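Local coordinates for protein cytochrome P450 113A1 (Saccharopolyspora erythraea, PDB 2JJN) that hydroxylates the macrolactone ring of erythromycin D at C-12, as a heme-dependent cytochrome P450 monooxygenase, to give erythromycin C, at residues S81-E89 with E229-A237; P286-T296 with P307-L317. The protein carries 2 engineered substitutions. All coordinates share one frame; numbering follows the deposited sequence. Where two conformers were deposited one is given.

Contact 1: residues S81-E89 with E229-A237. With HEM (protoporphyrin IX containing Fe), chain B.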
loop_
_atom_site.group_PDB
_atom_site.type_symbol
_atom_site.label_atom_id
_atom_site.label_comp_id
_atom_site.label_asym_id
_atom_site.label_seq_id
_atom_site.Cartn_x
_atom_site.Cartn_y
_atom_site.Cartn_z
ATOM N N SER A 81 -9.807 -21.504 0.020
ATOM C CA SER A 81 -11.155 -20.970 0.149
ATOM C C SER A 81 -11.127 -19.540 0.710
ATOM O O SER A 81 -10.100 -19.124 1.268
ATOM C CB SER A 81 -12.005 -21.890 1.021
ATOM O OG SER A 81 -13.359 -21.818 0.610
ATOM N N PRO A 82 -12.234 -18.783 0.537
ATOM C CA PRO A 82 -12.314 -17.371 0.965
ATOM C C PRO A 82 -12.122 -17.211 2.477
ATOM O O PRO A 82 -12.531 -18.099 3.241
ATOM C CB PRO A 82 -13.748 -16.976 0.610
ATOM C CG PRO A 82 -14.182 -17.926 -0.430
ATOM C CD PRO A 82 -13.483 -19.220 -0.122
ATOM N N THR A 83 -11.507 -16.101 2.896
ATOM C CA THR A 83 -11.340 -15.777 4.314
ATOM C C THR A 83 -12.388 -14.723 4.752
ATOM O O THR A 83 -12.326 -13.562 4.320
ATOM C CB THR A 83 -9.944 -15.178 4.557
ATOM O OG1 THR A 83 -8.946 -16.102 4.080
ATOM C CG2 THR A 83 -9.713 -14.885 6.025
ATOM N N PRO A 84 -13.314 -15.098 5.652
ATOM C CA PRO A 84 -14.345 -14.139 6.070
ATOM C C PRO A 84 -13.766 -12.815 6.546
ATOM O O PRO A 84 -12.834 -12.806 7.349
ATOM C CB PRO A 84 -14.990 -14.836 7.271
ATOM C CG PRO A 84 -14.838 -16.305 6.938
ATOM C CD PRO A 84 -13.467 -16.405 6.329
ATOM N N GLY A 85 -14.319 -11.702 6.075
ATOM C CA GLY A 85 -13.848 -10.407 6.568
ATOM C C GLY A 85 -12.708 -9.787 5.770
ATOM O O GLY A 85 -12.381 -8.628 5.973
ATOM N N MET A 86 -12.044 -10.589 4.929
ATOM C CA MET A 86 -10.916 -10.061 4.119
ATOM C C MET A 86 -11.486 -9.321 2.927
ATOM O O MET A 86 -11.638 -9.876 1.827
ATOM C CB MET A 86 -10.043 -11.200 3.606
ATOM C CG MET A 86 -9.146 -11.763 4.654
ATOM S SD MET A 86 -7.982 -10.510 5.219
ATOM C CE MET A 86 -7.010 -11.530 6.346
ATOM N N ILE A 87 -11.840 -8.075 3.178
ATOM C CA ILE A 87 -12.672 -7.322 2.274
ATOM C C ILE A 87 -12.076 -7.190 0.840
ATOM O O ILE A 87 -12.824 -7.152 -0.157
ATOM C CB ILE A 87 -12.931 -5.879 2.891
ATOM C CG1 ILE A 87 -13.977 -5.121 2.112
ATOM C CG2 ILE A 87 -11.652 -5.155 3.101
ATOM C CD1 ILE A 87 -14.277 -3.791 2.827
ATOM N N HIS A 88 -10.741 -7.155 0.762
ATOM C CA HIS A 88 -10.113 -6.969 -0.555
ATOM C C HIS A 88 -10.172 -8.231 -1.393
ATOM O O HIS A 88 -9.774 -8.200 -2.585
ATOM C CB HIS A 88 -8.688 -6.505 -0.415
ATOM C CG HIS A 88 -7.826 -7.484 0.316
ATOM N ND1 HIS A 88 -8.030 -7.794 1.646
ATOM C CD2 HIS A 88 -6.733 -8.179 -0.079
ATOM C CE1 HIS A 88 -7.112 -8.673 2.025
ATOM N NE2 HIS A 88 -6.319 -8.925 0.996
ATOM N N GLU A 89 -10.661 -9.335 -0.816
ATOM C CA GLU A 89 -10.738 -10.603 -1.546
ATOM C C GLU A 89 -12.183 -11.035 -1.717
ATOM O O GLU A 89 -12.444 -12.188 -2.082
ATOM C CB GLU A 89 -9.934 -11.693 -0.814
ATOM C CG GLU A 89 -8.453 -11.451 -0.891
ATOM C CD GLU A 89 -7.656 -12.547 -0.238
ATOM O OE1 GLU A 89 -8.272 -13.420 0.418
ATOM O OE2 GLU A 89 -6.428 -12.488 -0.368
ATOM N N GLU A 229 -14.315 -13.490 14.001
ATOM C CA GLU A 229 -13.469 -13.918 12.866
ATOM C C GLU A 229 -13.403 -12.819 11.800
ATOM O O GLU A 229 -12.320 -12.406 11.370
ATOM C CB GLU A 229 -14.046 -15.187 12.263
ATOM C CG GLU A 229 -13.203 -15.650 11.074
ATOM C CD GLU A 229 -13.644 -16.987 10.495
ATOM O OE1 GLU A 229 -14.802 -17.432 10.723
ATOM O OE2 GLU A 229 -12.782 -17.576 9.772
ATOM N N GLU A 230 -14.562 -12.347 11.354
ATOM C CA GLU A 230 -14.595 -11.291 10.320
ATOM C C GLU A 230 -13.943 -10.014 10.805
ATOM O O GLU A 230 -13.179 -9.370 10.072
ATOM C CB GLU A 230 -16.052 -10.972 9.954
ATOM C CG GLU A 230 -16.728 -12.116 9.206
ATOM C CD GLU A 230 -18.191 -11.879 8.972
ATOM O OE1 GLU A 230 -18.641 -12.051 7.806
ATOM O OE2 GLU A 230 -18.911 -11.563 9.954
ATOM N N ALA A 231 -14.250 -9.585 12.032
ATOM C CA ALA A 231 -13.642 -8.360 12.553
ATOM C C ALA A 231 -12.122 -8.497 12.658
ATOM O O ALA A 231 -11.391 -7.557 12.409
ATOM C CB ALA A 231 -14.266 -7.991 13.926
ATOM N N ALA A 232 -11.679 -9.677 13.087
ATOM C CA ALA A 232 -10.236 -9.931 13.234
ATOM C C ALA A 232 -9.536 -9.950 11.886
ATOM O O ALA A 232 -8.423 -9.375 11.737
ATOM C CB ALA A 232 -10.021 -11.264 13.958
ATOM N N ASN A 233 -10.161 -10.595 10.914
ATOM C CA ASN A 233 -9.573 -10.612 9.563
ATOM C C ASN A 233 -9.562 -9.238 8.946
ATOM O O ASN A 233 -8.551 -8.801 8.349
ATOM C CB ASN A 233 -10.302 -11.593 8.692
ATOM C CG ASN A 233 -9.877 -13.058 8.969
ATOM O OD1 ASN A 233 -8.683 -13.335 9.111
ATOM N ND2 ASN A 233 -10.820 -13.969 8.983
ATOM N N PHE A 234 -10.658 -8.523 9.086
ATOM C CA PHE A 234 -10.660 -7.143 8.591
ATOM C C PHE A 234 -9.606 -6.293 9.300
ATOM O O PHE A 234 -8.858 -5.523 8.657
ATOM C CB PHE A 234 -12.025 -6.506 8.704
ATOM C CG PHE A 234 -11.992 -5.046 8.314
ATOM C CD1 PHE A 234 -11.888 -4.694 6.975
ATOM C CD2 PHE A 234 -11.947 -4.034 9.284
ATOM C CE1 PHE A 234 -11.802 -3.389 6.598
ATOM C CE2 PHE A 234 -11.863 -2.708 8.921
ATOM C CZ PHE A 234 -11.764 -2.368 7.522
ATOM N N SER A 235 -9.496 -6.435 10.628
ATOM C CA SER A 235 -8.487 -5.692 11.371
ATOM C C SER A 235 -7.074 -6.063 10.943
ATOM O O SER A 235 -6.219 -5.209 10.950
ATOM C CB SER A 235 -8.615 -5.880 12.887
ATOM O OG SER A 235 -9.880 -5.362 13.352
ATOM N N THR A 236 -6.863 -7.332 10.578
ATOM C CA THR A 236 -5.562 -7.822 10.064
ATOM C C THR A 236 -5.213 -7.074 8.760
ATOM O O THR A 236 -4.094 -6.557 8.612
ATOM C CB THR A 236 -5.581 -9.342 9.758
ATOM O OG1 THR A 236 -5.885 -10.090 10.928
ATOM C CG2 THR A 236 -4.234 -9.847 9.122
ATOM N N ALA A 237 -6.167 -7.045 7.836
ATOM C CA ALA A 237 -6.029 -6.343 6.528
ATOM C C ALA A 237 -5.736 -4.886 6.754
ATOM O O ALA A 237 -4.837 -4.297 6.134
ATOM C CB ALA A 237 -7.294 -6.448 5.742
HETATM C CHA HEM B . -7.419 -1.126 -0.749
HETATM C CHB HEM B . -3.234 1.097 -1.914
HETATM C CHC HEM B . -2.897 2.771 2.621
HETATM C CHD HEM B . -6.595 -0.088 3.969
HETATM C C1A HEM B . -6.343 -0.596 -1.433
HETATM C C2A HEM B . -6.101 -0.785 -2.868
HETATM C C3A HEM B . -4.947 -0.191 -3.185
HETATM C C4A HEM B . -4.405 0.395 -1.974
HETATM C CMA HEM B . -4.264 -0.149 -4.570
HETATM C CAA HEM B . -7.038 -1.517 -3.846
HETATM C CBA HEM B . -6.825 -3.020 -3.808
HETATM C CGA HEM B . -7.549 -3.737 -4.950
HETATM O O1A HEM B . -8.239 -3.067 -5.769
HETATM O O2A HEM B . -7.449 -5.004 -4.978
HETATM C C1B HEM B . -2.786 1.759 -0.770
HETATM C C2B HEM B . -1.642 2.634 -0.718
HETATM C C3B HEM B . -1.550 3.111 0.546
HETATM C C4B HEM B . -2.654 2.516 1.288
HETATM C CMB HEM B . -0.789 2.885 -1.978
HETATM C CAB HEM B . -0.520 4.049 1.205
HETATM C CBB HEM B . 0.016 5.003 0.515
HETATM C C1C HEM B . -3.863 2.141 3.375
HETATM C C2C HEM B . -4.076 2.350 4.799
HETATM C C3C HEM B . -5.101 1.555 5.174
HETATM C C4C HEM B . -5.576 0.834 3.991
HETATM C CMC HEM B . -3.224 3.336 5.641
HETATM C CAC HEM B . -5.715 1.342 6.571
HETATM C CBC HEM B . -5.897 2.334 7.443
HETATM C C1D HEM B . -7.099 -0.618 2.819
HETATM C C2D HEM B . -8.201 -1.525 2.807
HETATM C C3D HEM B . -8.469 -1.827 1.368
HETATM C C4D HEM B . -7.494 -1.087 0.624
HETATM C CMD HEM B . -8.975 -2.089 4.036
HETATM C CAD HEM B . -9.541 -2.764 0.783
HETATM C CBD HEM B . -10.826 -1.992 0.430
HETATM C CGD HEM B . -11.805 -2.903 -0.244
HETATM O O1D HEM B . -11.443 -4.014 -0.668
HETATM O O2D HEM B . -12.980 -2.493 -0.353
HETATM N NA HEM B . -5.285 0.165 -0.908
HETATM N NB HEM B . -3.380 1.655 0.484
HETATM N NC HEM B . -4.781 1.200 2.950
HETATM N ND HEM B . -6.693 -0.370 1.492
HETATM FE FE HEM B . -5.115 0.792 0.958
HETATM O O HOH W 1 -16.903 -12.089 5.466
HETATM O O HOH W 2 -3.800 -0.967 1.258
#

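Contact 2: residues P286-T296 with P307-L317. With HEM (protoporphyrin IX containing Fe), chain B.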
loop_
_atom_site.group_PDB
_atom_site.type_symbol
_atom_site.label_atom_id
_atom_site.label_comp_id
_atom_site.label_asym_id
_atom_site.label_seq_id
_atom_site.Cartn_x
_atom_site.Cartn_y
_atom_site.Cartn_z
ATOM N N PRO A 286 4.244 4.197 -7.043
ATOM C CA PRO A 286 3.114 3.590 -6.268
ATOM C C PRO A 286 3.633 2.456 -5.397
ATOM O O PRO A 286 4.342 1.600 -5.889
ATOM C CB PRO A 286 2.180 3.050 -7.358
ATOM C CG PRO A 286 3.024 2.913 -8.604
ATOM C CD PRO A 286 4.053 4.060 -8.501
ATOM N N PRO A 287 3.308 2.463 -4.101
ATOM C CA PRO A 287 3.776 1.381 -3.237
ATOM C C PRO A 287 3.354 0.006 -3.714
ATOM O O PRO A 287 4.151 -0.925 -3.595
ATOM C CB PRO A 287 3.154 1.753 -1.890
ATOM C CG PRO A 287 3.091 3.295 -1.929
ATOM C CD PRO A 287 2.701 3.564 -3.332
ATOM N N PHE A 288 2.133 -0.117 -4.269
ATOM C CA PHE A 288 1.683 -1.388 -4.820
ATOM C C PHE A 288 1.619 -1.202 -6.333
ATOM O O PHE A 288 0.705 -0.564 -6.847
ATOM C CB PHE A 288 0.281 -1.721 -4.325
ATOM C CG PHE A 288 0.215 -2.215 -2.934
ATOM C CD1 PHE A 288 -0.788 -1.747 -2.110
ATOM C CD2 PHE A 288 1.079 -3.182 -2.470
ATOM C CE1 PHE A 288 -0.921 -2.240 -0.797
ATOM C CE2 PHE A 288 0.976 -3.670 -1.152
ATOM C CZ PHE A 288 -0.023 -3.180 -0.335
ATOM N N PRO A 289 2.619 -1.667 -7.057
ATOM C CA PRO A 289 2.624 -1.439 -8.516
ATOM C C PRO A 289 1.651 -2.298 -9.299
ATOM O O PRO A 289 1.372 -2.008 -10.494
ATOM C CB PRO A 289 4.094 -1.758 -8.895
ATOM C CG PRO A 289 4.555 -2.674 -7.842
ATOM C CD PRO A 289 3.907 -2.232 -6.575
ATOM N N GLN A 290 1.111 -3.314 -8.656
ATOM C CA GLN A 290 0.206 -4.260 -9.326
ATOM C C GLN A 290 -0.874 -4.742 -8.386
ATOM O O GLN A 290 -0.676 -4.789 -7.158
ATOM C CB GLN A 290 1.024 -5.454 -9.855
ATOM C CG GLN A 290 1.819 -6.182 -8.776
ATOM C CD GLN A 290 2.754 -7.275 -9.271
ATOM O OE1 GLN A 290 3.141 -7.321 -10.443
ATOM N NE2 GLN A 290 3.093 -8.195 -8.373
ATOM N N MET A 291 -2.034 -5.085 -8.962
ATOM C CA MET A 291 -3.133 -5.722 -8.227
ATOM C C MET A 291 -3.565 -6.954 -8.978
ATOM O O MET A 291 -3.341 -7.015 -10.149
ATOM C CB MET A 291 -4.358 -4.793 -8.041
ATOM C CG MET A 291 -4.136 -3.785 -6.955
ATOM S SD MET A 291 -3.820 -2.368 -7.929
ATOM C CE MET A 291 -5.495 -1.785 -8.136
ATOM N N GLN A 292 -4.168 -7.913 -8.285
ATOM C CA GLN A 292 -4.561 -9.173 -8.907
ATOM C C GLN A 292 -6.047 -9.339 -8.938
ATOM O O GLN A 292 -6.761 -8.920 -8.004
ATOM C CB GLN A 292 -3.964 -10.388 -8.143
ATOM C CG GLN A 292 -2.442 -10.506 -8.461
ATOM C CD GLN A 292 -1.589 -9.567 -7.619
ATOM O OE1 GLN A 292 -0.706 -8.841 -8.118
ATOM N NE2 GLN A 292 -1.843 -9.585 -6.326
ATOM N N ARG A 293 -6.503 -9.911 -10.048
ATOM C CA ARG A 293 -7.931 -10.315 -10.248
ATOM C C ARG A 293 -7.975 -11.732 -10.810
ATOM O O ARG A 293 -6.954 -12.257 -11.252
ATOM C CB ARG A 293 -8.675 -9.336 -11.183
ATOM C CG ARG A 293 -8.673 -7.900 -10.684
ATOM C CD ARG A 293 -9.547 -7.823 -9.403
ATOM N NE ARG A 293 -9.852 -6.439 -9.003
ATOM C CZ ARG A 293 -9.197 -5.771 -8.052
ATOM N NH1 ARG A 293 -8.118 -6.279 -7.449
ATOM N NH2 ARG A 293 -9.645 -4.578 -7.675
ATOM N N THR A 294 -9.160 -12.341 -10.794
ATOM C CA THR A 294 -9.312 -13.646 -11.464
ATOM C C THR A 294 -10.507 -13.561 -12.405
ATOM O O THR A 294 -11.551 -13.066 -12.024
ATOM C CB THR A 294 -9.500 -14.764 -10.443
ATOM O OG1 THR A 294 -10.604 -14.455 -9.589
ATOM C CG2 THR A 294 -8.235 -14.952 -9.636
ATOM N N THR A 295 -10.367 -14.021 -13.646
ATOM C CA THR A 295 -11.513 -13.944 -14.554
ATOM C C THR A 295 -12.573 -14.982 -14.168
ATOM O O THR A 295 -12.257 -16.132 -13.825
ATOM C CB THR A 295 -11.103 -14.211 -16.011
ATOM O OG1 THR A 295 -10.419 -15.454 -16.083
ATOM C CG2 THR A 295 -10.135 -13.115 -16.476
ATOM N N THR A 296 -13.815 -14.557 -14.253
ATOM C CA THR A 296 -14.936 -15.471 -13.931
ATOM C C THR A 296 -15.522 -16.118 -15.185
ATOM O O THR A 296 -16.399 -16.978 -15.084
ATOM C CB THR A 296 -16.065 -14.727 -13.215
ATOM O OG1 THR A 296 -16.614 -13.696 -14.050
ATOM C CG2 THR A 296 -15.477 -14.093 -11.947
ATOM N N PRO A 307 -8.880 -16.324 -21.181
ATOM C CA PRO A 307 -9.830 -17.383 -20.816
ATOM C C PRO A 307 -10.410 -17.185 -19.420
ATOM O O PRO A 307 -9.927 -16.354 -18.642
ATOM C CB PRO A 307 -8.986 -18.650 -20.811
ATOM C CG PRO A 307 -7.614 -18.156 -20.633
ATOM C CD PRO A 307 -7.477 -16.787 -21.158
ATOM N N ALA A 308 -11.429 -17.990 -19.120
ATOM C CA ALA A 308 -11.987 -18.033 -17.751
ATOM C C ALA A 308 -11.013 -18.623 -16.764
ATOM O O ALA A 308 -10.150 -19.459 -17.100
ATOM C CB ALA A 308 -13.268 -18.887 -17.771
ATOM N N ASP A 309 -11.204 -18.248 -15.489
ATOM C CA ASP A 309 -10.482 -18.908 -14.403
ATOM C C ASP A 309 -8.970 -18.768 -14.472
ATOM O O ASP A 309 -8.240 -19.708 -14.128
ATOM C CB ASP A 309 -10.892 -20.408 -14.320
ATOM C CG ASP A 309 -12.395 -20.579 -14.119
ATOM O OD1 ASP A 309 -12.981 -19.840 -13.305
ATOM O OD2 ASP A 309 -12.988 -21.414 -14.835
ATOM N N VAL A 310 -8.504 -17.575 -14.851
ATOM C CA VAL A 310 -7.083 -17.288 -14.790
ATOM C C VAL A 310 -6.853 -15.969 -14.044
ATOM O O VAL A 310 -7.770 -15.146 -13.913
ATOM C CB VAL A 310 -6.424 -17.239 -16.204
ATOM C CG1 VAL A 310 -6.594 -18.568 -16.960
ATOM C CG2 VAL A 310 -7.012 -16.084 -17.020
ATOM N N MET A 311 -5.635 -15.828 -13.511
ATOM C CA MET A 311 -5.277 -14.622 -12.768
ATOM C C MET A 311 -4.823 -13.530 -13.750
ATOM O O MET A 311 -4.173 -13.831 -14.745
ATOM C CB MET A 311 -4.191 -14.942 -11.771
ATOM C CG MET A 311 -3.635 -13.719 -11.090
ATOM S SD MET A 311 -3.110 -14.090 -9.392
ATOM C CE MET A 311 -4.709 -14.385 -8.653
ATOM N N VAL A 312 -5.201 -12.294 -13.449
ATOM C CA VAL A 312 -4.856 -11.110 -14.259
ATOM C C VAL A 312 -4.219 -10.112 -13.312
ATOM O O VAL A 312 -4.801 -9.810 -12.258
ATOM C CB VAL A 312 -6.139 -10.484 -14.851
ATOM C CG1 VAL A 312 -5.763 -9.247 -15.672
ATOM C CG2 VAL A 312 -6.889 -11.538 -15.720
ATOM N N ASN A 313 -3.045 -9.600 -13.677
ATOM C CA ASN A 313 -2.270 -8.625 -12.861
ATOM C C ASN A 313 -2.456 -7.284 -13.563
ATOM O O ASN A 313 -2.107 -7.162 -14.746
ATOM C CB ASN A 313 -0.784 -9.071 -12.992
ATOM C CG ASN A 313 -0.358 -10.039 -11.941
ATOM O OD1 ASN A 313 0.132 -11.112 -12.261
ATOM N ND2 ASN A 313 -0.505 -9.667 -10.678
ATOM N N THR A 314 -3.002 -6.301 -12.867
ATOM C CA THR A 314 -3.141 -4.941 -13.440
ATOM C C THR A 314 -2.002 -4.075 -12.955
ATOM O O THR A 314 -1.878 -3.880 -11.755
ATOM C CB THR A 314 -4.438 -4.231 -13.024
ATOM O OG1 THR A 314 -4.570 -4.187 -11.602
ATOM C CG2 THR A 314 -5.697 -4.915 -13.608
ATOM N N TRP A 315 -1.180 -3.592 -13.873
ATOM C CA TRP A 315 0.049 -2.874 -13.531
ATOM C C TRP A 315 -0.231 -1.386 -13.376
ATOM O O TRP A 315 -0.132 -0.577 -14.314
ATOM C CB TRP A 315 1.113 -3.143 -14.584
ATOM C CG TRP A 315 1.809 -4.454 -14.406
ATOM C CD1 TRP A 315 1.411 -5.636 -14.897
ATOM C CD2 TRP A 315 3.024 -4.674 -13.681
ATOM N NE1 TRP A 315 2.341 -6.644 -14.533
ATOM C CE2 TRP A 315 3.332 -6.060 -13.780
ATOM C CE3 TRP A 315 3.858 -3.836 -12.915
ATOM C CZ2 TRP A 315 4.459 -6.628 -13.163
ATOM C CZ3 TRP A 315 4.989 -4.391 -12.322
ATOM C CH2 TRP A 315 5.279 -5.771 -12.446
ATOM N N VAL A 316 -0.610 -1.019 -12.146
ATOM C CA VAL A 316 -0.823 0.404 -11.840
ATOM C C VAL A 316 0.454 1.232 -12.135
ATOM O O VAL A 316 0.385 2.367 -12.593
ATOM C CB VAL A 316 -1.345 0.570 -10.404
ATOM C CG1 VAL A 316 -1.089 1.974 -9.868
ATOM C CG2 VAL A 316 -2.871 0.267 -10.425
ATOM N N LEU A 317 1.627 0.664 -11.869
ATOM C CA LEU A 317 2.877 1.378 -12.156
ATOM C C LEU A 317 2.962 1.717 -13.626
ATOM O O LEU A 317 3.359 2.843 -13.968
ATOM C CB LEU A 317 4.059 0.513 -11.755
ATOM C CG LEU A 317 5.423 1.088 -12.153
ATOM C CD1 LEU A 317 5.660 2.476 -11.456
ATOM C CD2 LEU A 317 6.515 0.101 -11.762
HETATM C CHA HEM B . -7.419 -1.126 -0.749
HETATM C CHB HEM B . -3.234 1.097 -1.914
HETATM C CHC HEM B . -2.897 2.771 2.621
HETATM C CHD HEM B . -6.595 -0.088 3.969
HETATM C C1A HEM B . -6.343 -0.596 -1.433
HETATM C C2A HEM B . -6.101 -0.785 -2.868
HETATM C C3A HEM B . -4.947 -0.191 -3.185
HETATM C C4A HEM B . -4.405 0.395 -1.974
HETATM C CMA HEM B . -4.264 -0.149 -4.570
HETATM C CAA HEM B . -7.038 -1.517 -3.846
HETATM C CBA HEM B . -6.825 -3.020 -3.808
HETATM C CGA HEM B . -7.549 -3.737 -4.950
HETATM O O1A HEM B . -8.239 -3.067 -5.769
HETATM O O2A HEM B . -7.449 -5.004 -4.978
HETATM C C1B HEM B . -2.786 1.759 -0.770
HETATM C C2B HEM B . -1.642 2.634 -0.718
HETATM C C3B HEM B . -1.550 3.111 0.546
HETATM C C4B HEM B . -2.654 2.516 1.288
HETATM C CMB HEM B . -0.789 2.885 -1.978
HETATM C CAB HEM B . -0.520 4.049 1.205
HETATM C CBB HEM B . 0.016 5.003 0.515
HETATM C C1C HEM B . -3.863 2.141 3.375
HETATM C C2C HEM B . -4.076 2.350 4.799
HETATM C C3C HEM B . -5.101 1.555 5.174
HETATM C C4C HEM B . -5.576 0.834 3.991
HETATM C CMC HEM B . -3.224 3.336 5.641
HETATM C CAC HEM B . -5.715 1.342 6.571
HETATM C CBC HEM B . -5.897 2.334 7.443
HETATM C C1D HEM B . -7.099 -0.618 2.819
HETATM C C2D HEM B . -8.201 -1.525 2.807
HETATM C C3D HEM B . -8.469 -1.827 1.368
HETATM C C4D HEM B . -7.494 -1.087 0.624
HETATM C CMD HEM B . -8.975 -2.089 4.036
HETATM C CAD HEM B . -9.541 -2.764 0.783
HETATM C CBD HEM B . -10.826 -1.992 0.430
HETATM C CGD HEM B . -11.805 -2.903 -0.244
HETATM O O1D HEM B . -11.443 -4.014 -0.668
HETATM O O2D HEM B . -12.980 -2.493 -0.353
HETATM N NA HEM B . -5.285 0.165 -0.908
HETATM N NB HEM B . -3.380 1.655 0.484
HETATM N NC HEM B . -4.781 1.200 2.950
HETATM N ND HEM B . -6.693 -0.370 1.492
HETATM FE FE HEM B . -5.115 0.792 0.958
HETATM O O HOH W 3 -12.821 -17.697 -11.560
HETATM O O HOH W 4 -15.490 -19.067 -13.290
HETATM O O HOH W 2 -3.800 -0.967 1.258
#

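Contact 1: residues S81-E89 with E229-A237
Gly85 meets Glu230 at the closest backbone approach of loop 81-89 to helix segment 229-237, their CA atoms 3.9 Å apart. A type II turn from Thr83 to Met86 lets the chain come so near: Gly85, at a positive phi, has no side chain to run into the carbonyl of Glu230. The one direct hydrogen bond across runs from Asn233 ND2 to Pro84 O, 2.8 Å. The donor lies in the carbonyl plane, whereas the oxygen stands 26° out of the amide plane and the bond is bent to 134° at the hydrogen. Thr83 also meets this amide, its methyl CG2 3.3 Å from Asn233 ND2, the two side chains crossing at about a right angle. A water bridges Gly85 N and Glu230 OE1, which is also salt-bridged to Arg224. Met86 starts away from the helix, but its bend at chi2 (-63°) brings the sulfur back, SD lying 3.6 Å from Asn233 O and its methyl beside the Asn233 amide. Farther along, CG2 of Ile87 lies 3.9 Å from Phe234 CD1, at the ring edge and in its plane, and the CG1 branch of Ile87 runs to a heme propionate. His88 and Glu89, which bind substrate, follow directly. The loop leads into helix 94-105, which carries heme-binding His95 and Arg99; the two probably correspond to the B-C loop and C helix of P450s. Ile87 touches this helix through His95, Leu98 and Arg99, while helix 180-206 packs against Asn233 and Thr236, and helix 212-218 against Phe234.

Contact 2: residues P286-T296 with P307-L317
Met291 with Thr314 and Arg293 with Val312 are the hydrogen-bonded pairs of two antiparallel strands, 290-295 and 311-315, whose short axes run 148° apart and come within 4.4 Å. Alternate residues face opposite ways. On one face Gln290 extends alongside Trp315, its OE1 standing over the indole, 3.1 Å from CZ2 and toward the rim, with amide and ring planes 72° apart; Trp315 NE1 bonds to His52. Gln292, a substrate-binding residue, lays CG beside Met311 SD. The other face carries Met291, Arg293, Val312 and Thr314. Within the five-stranded mixed sheet of the P450 fold, these are neighbouring strands, flanked by 51-53 and 69-70. From the face of Met291 and Thr314, Arg293 reaches the heme, its NH2 meeting propionate O1A at 2.8 Å and its NH1 meeting O2A at 2.9 Å, a two-pronged grip; the bend at chi2 (-68°) helps turn NH1 back onto Gln292 O as well. Where strand 290-295 ends and 311-315 is about to begin, Thr295 OG1 donates to Pro307 O on a lone pair and accepts from Val310 N at 3.1 Å. At the opposite end Leu317 N, in the first turn of helix 316-320, bonds to Pro289 O, and Pro286 CD packs on Leu317 CD1 at 3.7 Å.

Both contacts are largely buried and both touch the heme, yet they do not meet: their centres lie about 20 Å apart and their nearest atoms about 5 Å. Contact 1 fits a loop onto a helix, with a single direct hydrogen bond beside van der Waals contacts; contact 2 is sheet pairing, a ladder of backbone bonds whose far end, around Pro307 and Asp309, reaches the surface. Each serves a different propionate, Ile87 and His88 lying against one and Arg293 gripping the other with two hydrogen bonds. Helix 228-259 joins them: contact 1 lies near its start, while Pro287 and Phe288 of contact 2 pack farther along it.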